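Local coordinates for cytochrome P450 reductase (PDB 5OGX), which transfers electrons from NADH, through FAD and a [2Fe-2S] cluster, to the cytochrome P450 partner that O-demethylates lignin-derived aromatics such as guaiacol, at residues A[162-167]-A[249-254]. Numbering follows the deposited sequence.
Sequences ELHVRR and DLYDLG. With FAD (flavin-adenine dinucleotide), chain B.
At the seam between the FAD-binding and NAD-binding domains of this ferredoxin-reductase-type flavoprotein, His164 on strand 160-166 of the antiparallel flavin domain meets Tyr251, from the loop leading into helix 253-262. His164 ND1 and Tyr251 OH are hydrogen-bonded at 2.9 Å, and either may donate; the hydroxyl is tilted from the imidazole plane. The rings form an offset edge-to-face pair: their planes stand at 88°, their centroids lie 5.0 Å apart, and the CE2 edge of Tyr251 approaches the histidine face, CE2 to ND1 being 3.3 Å. With its CG between backbone N and carbonyl carbon (chi1 60°), Tyr251 directs its hydroxyl at the imidazole, while its ring also meets that of His242.

The other imidazole nitrogen is held as well. His164 NE2 donates to Glu162 OE2 at 2.9 Å, almost straight at 173°; the acceptor lies in the imidazole plane, but the bond arrives from above the carboxylate plane. Asp252 OD2 stands 4.4 Å from Glu162 OE2, a like-charge proximity probably offset by Arg255, which salt-bridges both carboxylates, and by Arg119, which reaches Glu162 and Asp252 OD1.

The same strand grips the isoalloxazine by its backbone: FAD N3 donates to His164 O at 2.7 Å, and Arg166 N donates to FAD O2 at 2.9 Å. Replacing the imidazole with an alanine's methyl is likely to cost Tyr251 OH its histidine partner, leave Glu162 OE2 to the two arginines and open a gap beside the tyrosine ring. With both ring nitrogens engaged, little freedom to turn is likely, and one residue joins the flavin's pyrimidine edge to the NAD-binding domain.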
loop_
_atom_site.group_PDB
_atom_site.type_symbol
_atom_site.label_atom_id
_atom_site.label_comp_id
_atom_site.label_asym_id
_atom_site.label_seq_id
_atom_site.Cartn_x
_atom_site.Cartn_y
_atom_site.Cartn_z
ATOM N N GLU A 162 -6.013 7.760 -8.711
ATOM C CA GLU A 162 -4.756 8.443 -9.017
ATOM C C GLU A 162 -3.592 7.548 -8.620
ATOM O O GLU A 162 -3.428 7.236 -7.435
ATOM C CB GLU A 162 -4.656 9.787 -8.289
ATOM C CG GLU A 162 -3.336 10.502 -8.545
ATOM C CD GLU A 162 -3.198 11.786 -7.743
ATOM O OE1 GLU A 162 -4.158 12.132 -7.040
ATOM O OE2 GLU A 162 -2.133 12.431 -7.821
ATOM N N LEU A 163 -2.762 7.177 -9.601
ATOM C CA LEU A 163 -1.576 6.357 -9.375
ATOM C C LEU A 163 -0.328 7.161 -9.712
ATOM O O LEU A 163 -0.335 7.982 -10.640
ATOM C CB LEU A 163 -1.605 5.077 -10.246
ATOM C CG LEU A 163 -2.938 4.336 -10.312
ATOM C CD1 LEU A 163 -2.846 3.146 -11.279
ATOM C CD2 LEU A 163 -3.328 3.862 -8.929
ATOM N N HIS A 164 0.751 6.912 -8.966
ATOM C CA HIS A 164 2.075 7.462 -9.266
ATOM C C HIS A 164 2.995 6.296 -9.580
ATOM O O HIS A 164 3.271 5.477 -8.702
ATOM C CB HIS A 164 2.650 8.260 -8.086
ATOM C CG HIS A 164 1.765 9.367 -7.608
ATOM N ND1 HIS A 164 2.039 10.085 -6.465
ATOM C CD2 HIS A 164 0.615 9.880 -8.113
ATOM C CE1 HIS A 164 1.097 10.996 -6.285
ATOM N NE2 HIS A 164 0.223 10.896 -7.272
ATOM N N VAL A 165 3.480 6.227 -10.815
ATOM C CA VAL A 165 4.191 5.057 -11.315
ATOM C C VAL A 165 5.640 5.422 -11.598
ATOM O O VAL A 165 5.911 6.346 -12.370
ATOM C CB VAL A 165 3.519 4.511 -12.584
ATOM C CG1 VAL A 165 4.192 3.207 -13.016
ATOM C CG2 VAL A 165 2.030 4.303 -12.335
ATOM N N ARG A 166 6.565 4.669 -11.014
ATOM C CA ARG A 166 7.986 4.829 -11.300
ATOM C C ARG A 166 8.425 3.813 -12.350
ATOM O O ARG A 166 8.126 2.616 -12.229
ATOM C CB ARG A 166 8.812 4.667 -10.025
ATOM C CG ARG A 166 10.304 4.735 -10.268
ATOM C CD ARG A 166 10.858 6.129 -10.035
ATOM N NE ARG A 166 12.301 6.164 -10.262
ATOM C CZ ARG A 166 13.207 5.706 -9.403
ATOM N NH1 ARG A 166 14.499 5.775 -9.703
ATOM N NH2 ARG A 166 12.826 5.182 -8.244
ATOM N N ARG A 167 9.131 4.290 -13.378
ATOM C CA ARG A 167 9.625 3.410 -14.428
ATOM C C ARG A 167 10.745 2.527 -13.896
ATOM O O ARG A 167 11.732 3.026 -13.351
ATOM C CB ARG A 167 10.130 4.230 -15.624
ATOM C CG ARG A 167 10.327 3.416 -16.907
ATOM C CD ARG A 167 10.827 4.297 -18.069
ATOM N NE ARG A 167 12.149 4.849 -17.781
ATOM C CZ ARG A 167 13.295 4.215 -18.013
ATOM N NH1 ARG A 167 13.299 3.006 -18.570
ATOM N NH2 ARG A 167 14.446 4.797 -17.700
ATOM N N ASP A 249 13.550 14.182 -9.766
ATOM C CA ASP A 249 12.581 13.178 -9.343
ATOM C C ASP A 249 11.397 13.759 -8.579
ATOM O O ASP A 249 10.449 13.022 -8.282
ATOM C CB ASP A 249 13.264 12.136 -8.453
ATOM C CG ASP A 249 14.420 11.438 -9.140
ATOM O OD1 ASP A 249 14.225 10.931 -10.261
ATOM O OD2 ASP A 249 15.518 11.380 -8.546
ATOM N N LEU A 250 11.431 15.040 -8.227
ATOM C CA LEU A 250 10.395 15.599 -7.372
ATOM C C LEU A 250 9.180 15.977 -8.202
ATOM O O LEU A 250 9.291 16.295 -9.395
ATOM C CB LEU A 250 10.918 16.825 -6.610
ATOM C CG LEU A 250 12.125 16.607 -5.691
ATOM C CD1 LEU A 250 12.727 17.937 -5.268
ATOM C CD2 LEU A 250 11.688 15.773 -4.471
ATOM N N TYR A 251 8.008 15.928 -7.572
ATOM C CA TYR A 251 6.787 16.286 -8.276
ATOM C C TYR A 251 5.743 16.804 -7.299
ATOM O O TYR A 251 5.862 16.648 -6.080
ATOM C CB TYR A 251 6.226 15.103 -9.094
ATOM C CG TYR A 251 5.868 13.858 -8.311
ATOM C CD1 TYR A 251 6.813 12.856 -8.098
ATOM C CD2 TYR A 251 4.576 13.660 -7.819
ATOM C CE1 TYR A 251 6.498 11.706 -7.402
ATOM C CE2 TYR A 251 4.247 12.498 -7.116
ATOM C CZ TYR A 251 5.220 11.529 -6.912
ATOM O OH TYR A 251 4.907 10.378 -6.230
ATOM N N ASP A 252 4.734 17.470 -7.866
ATOM C CA ASP A 252 3.594 18.005 -7.120
ATOM C C ASP A 252 4.022 18.968 -6.012
ATOM O O ASP A 252 3.349 19.088 -4.987
ATOM C CB ASP A 252 2.733 16.875 -6.549
ATOM C CG ASP A 252 1.808 16.288 -7.587
ATOM O OD1 ASP A 252 1.751 16.861 -8.700
ATOM O OD2 ASP A 252 1.160 15.258 -7.298
ATOM N N LEU A 253 5.133 19.681 -6.208
ATOM C CA LEU A 253 5.575 20.607 -5.171
ATOM C C LEU A 253 4.512 21.666 -4.896
ATOM O O LEU A 253 4.277 22.030 -3.737
ATOM C CB LEU A 253 6.906 21.247 -5.569
ATOM C CG LEU A 253 8.024 20.215 -5.770
ATOM C CD1 LEU A 253 9.321 20.872 -6.218
ATOM C CD2 LEU A 253 8.244 19.404 -4.484
ATOM N N GLY A 254 3.818 22.125 -5.939
ATOM C CA GLY A 254 2.774 23.122 -5.734
ATOM C C GLY A 254 1.624 22.595 -4.896
ATOM O O GLY A 254 1.064 23.321 -4.065
HETATM P PA FAD B . 9.239 -6.225 -13.226
HETATM O O1A FAD B . 9.118 -6.779 -14.625
HETATM O O2A FAD B . 8.469 -7.003 -12.187
HETATM O O5B FAD B . 10.818 -6.170 -12.754
HETATM C C5B FAD B . 11.826 -6.034 -13.731
HETATM C C4B FAD B . 13.189 -6.314 -13.034
HETATM O O4B FAD B . 13.491 -5.316 -12.249
HETATM C C3B FAD B . 13.075 -7.544 -12.118
HETATM O O3B FAD B . 14.247 -8.228 -12.150
HETATM C C2B FAD B . 12.791 -6.945 -10.720
HETATM O O2B FAD B . 13.198 -7.879 -9.627
HETATM C C1B FAD B . 13.465 -5.825 -10.715
HETATM N N9A FAD B . 12.774 -4.778 -10.007
HETATM C C8A FAD B . 11.469 -4.743 -9.708
HETATM N N7A FAD B . 11.225 -3.588 -9.074
HETATM C C5A FAD B . 12.385 -2.910 -8.997
HETATM C C6A FAD B . 12.687 -1.684 -8.454
HETATM N N6A FAD B . 12.002 -0.608 -7.761
HETATM N N1A FAD B . 13.929 -1.221 -8.508
HETATM C C2A FAD B . 14.903 -1.959 -9.097
HETATM N N3A FAD B . 14.613 -3.169 -9.638
HETATM C C4A FAD B . 13.343 -3.636 -9.580
HETATM N N1 FAD B . 5.205 0.931 -7.804
HETATM C C2 FAD B . 4.966 2.314 -8.198
HETATM O O2 FAD B . 5.619 2.812 -9.053
HETATM N N3 FAD B . 3.893 3.074 -7.542
HETATM C C4 FAD B . 3.074 2.529 -6.503
HETATM O O4 FAD B . 2.228 3.179 -5.986
HETATM C C4X FAD B . 3.358 1.118 -6.101
HETATM N N5 FAD B . 2.542 0.527 -5.085
HETATM C C5X FAD B . 2.841 -0.847 -4.695
HETATM C C6 FAD B . 2.087 -1.404 -3.658
HETATM C C7 FAD B . 2.384 -2.721 -3.298
HETATM C C7M FAD B . 1.454 -3.173 -2.172
HETATM C C8 FAD B . 3.384 -3.445 -3.942
HETATM C C8M FAD B . 3.627 -4.879 -3.488
HETATM C C9 FAD B . 4.140 -2.882 -4.966
HETATM C C9A FAD B . 3.863 -1.578 -5.325
HETATM N N10 FAD B . 4.668 -0.992 -6.411
HETATM C C10 FAD B . 4.402 0.363 -6.760
HETATM C "C1'" FAD B . 5.684 -1.782 -7.129
HETATM C "C2'" FAD B . 4.899 -2.209 -8.441
HETATM O "O2'" FAD B . 3.776 -3.044 -8.196
HETATM C "C3'" FAD B . 5.764 -2.947 -9.487
HETATM O "O3'" FAD B . 6.480 -3.951 -8.825
HETATM C "C4'" FAD B . 6.750 -1.989 -10.182
HETATM O "O4'" FAD B . 6.042 -1.018 -10.905
HETATM C "C5'" FAD B . 7.676 -2.753 -11.152
HETATM O "O5'" FAD B . 6.899 -3.628 -11.946
HETATM P P FAD B . 7.409 -3.999 -13.460
HETATM O O1P FAD B . 6.472 -5.038 -14.011
HETATM O O2P FAD B . 7.593 -2.752 -14.294
HETATM O O3P FAD B . 8.905 -4.630 -13.236
#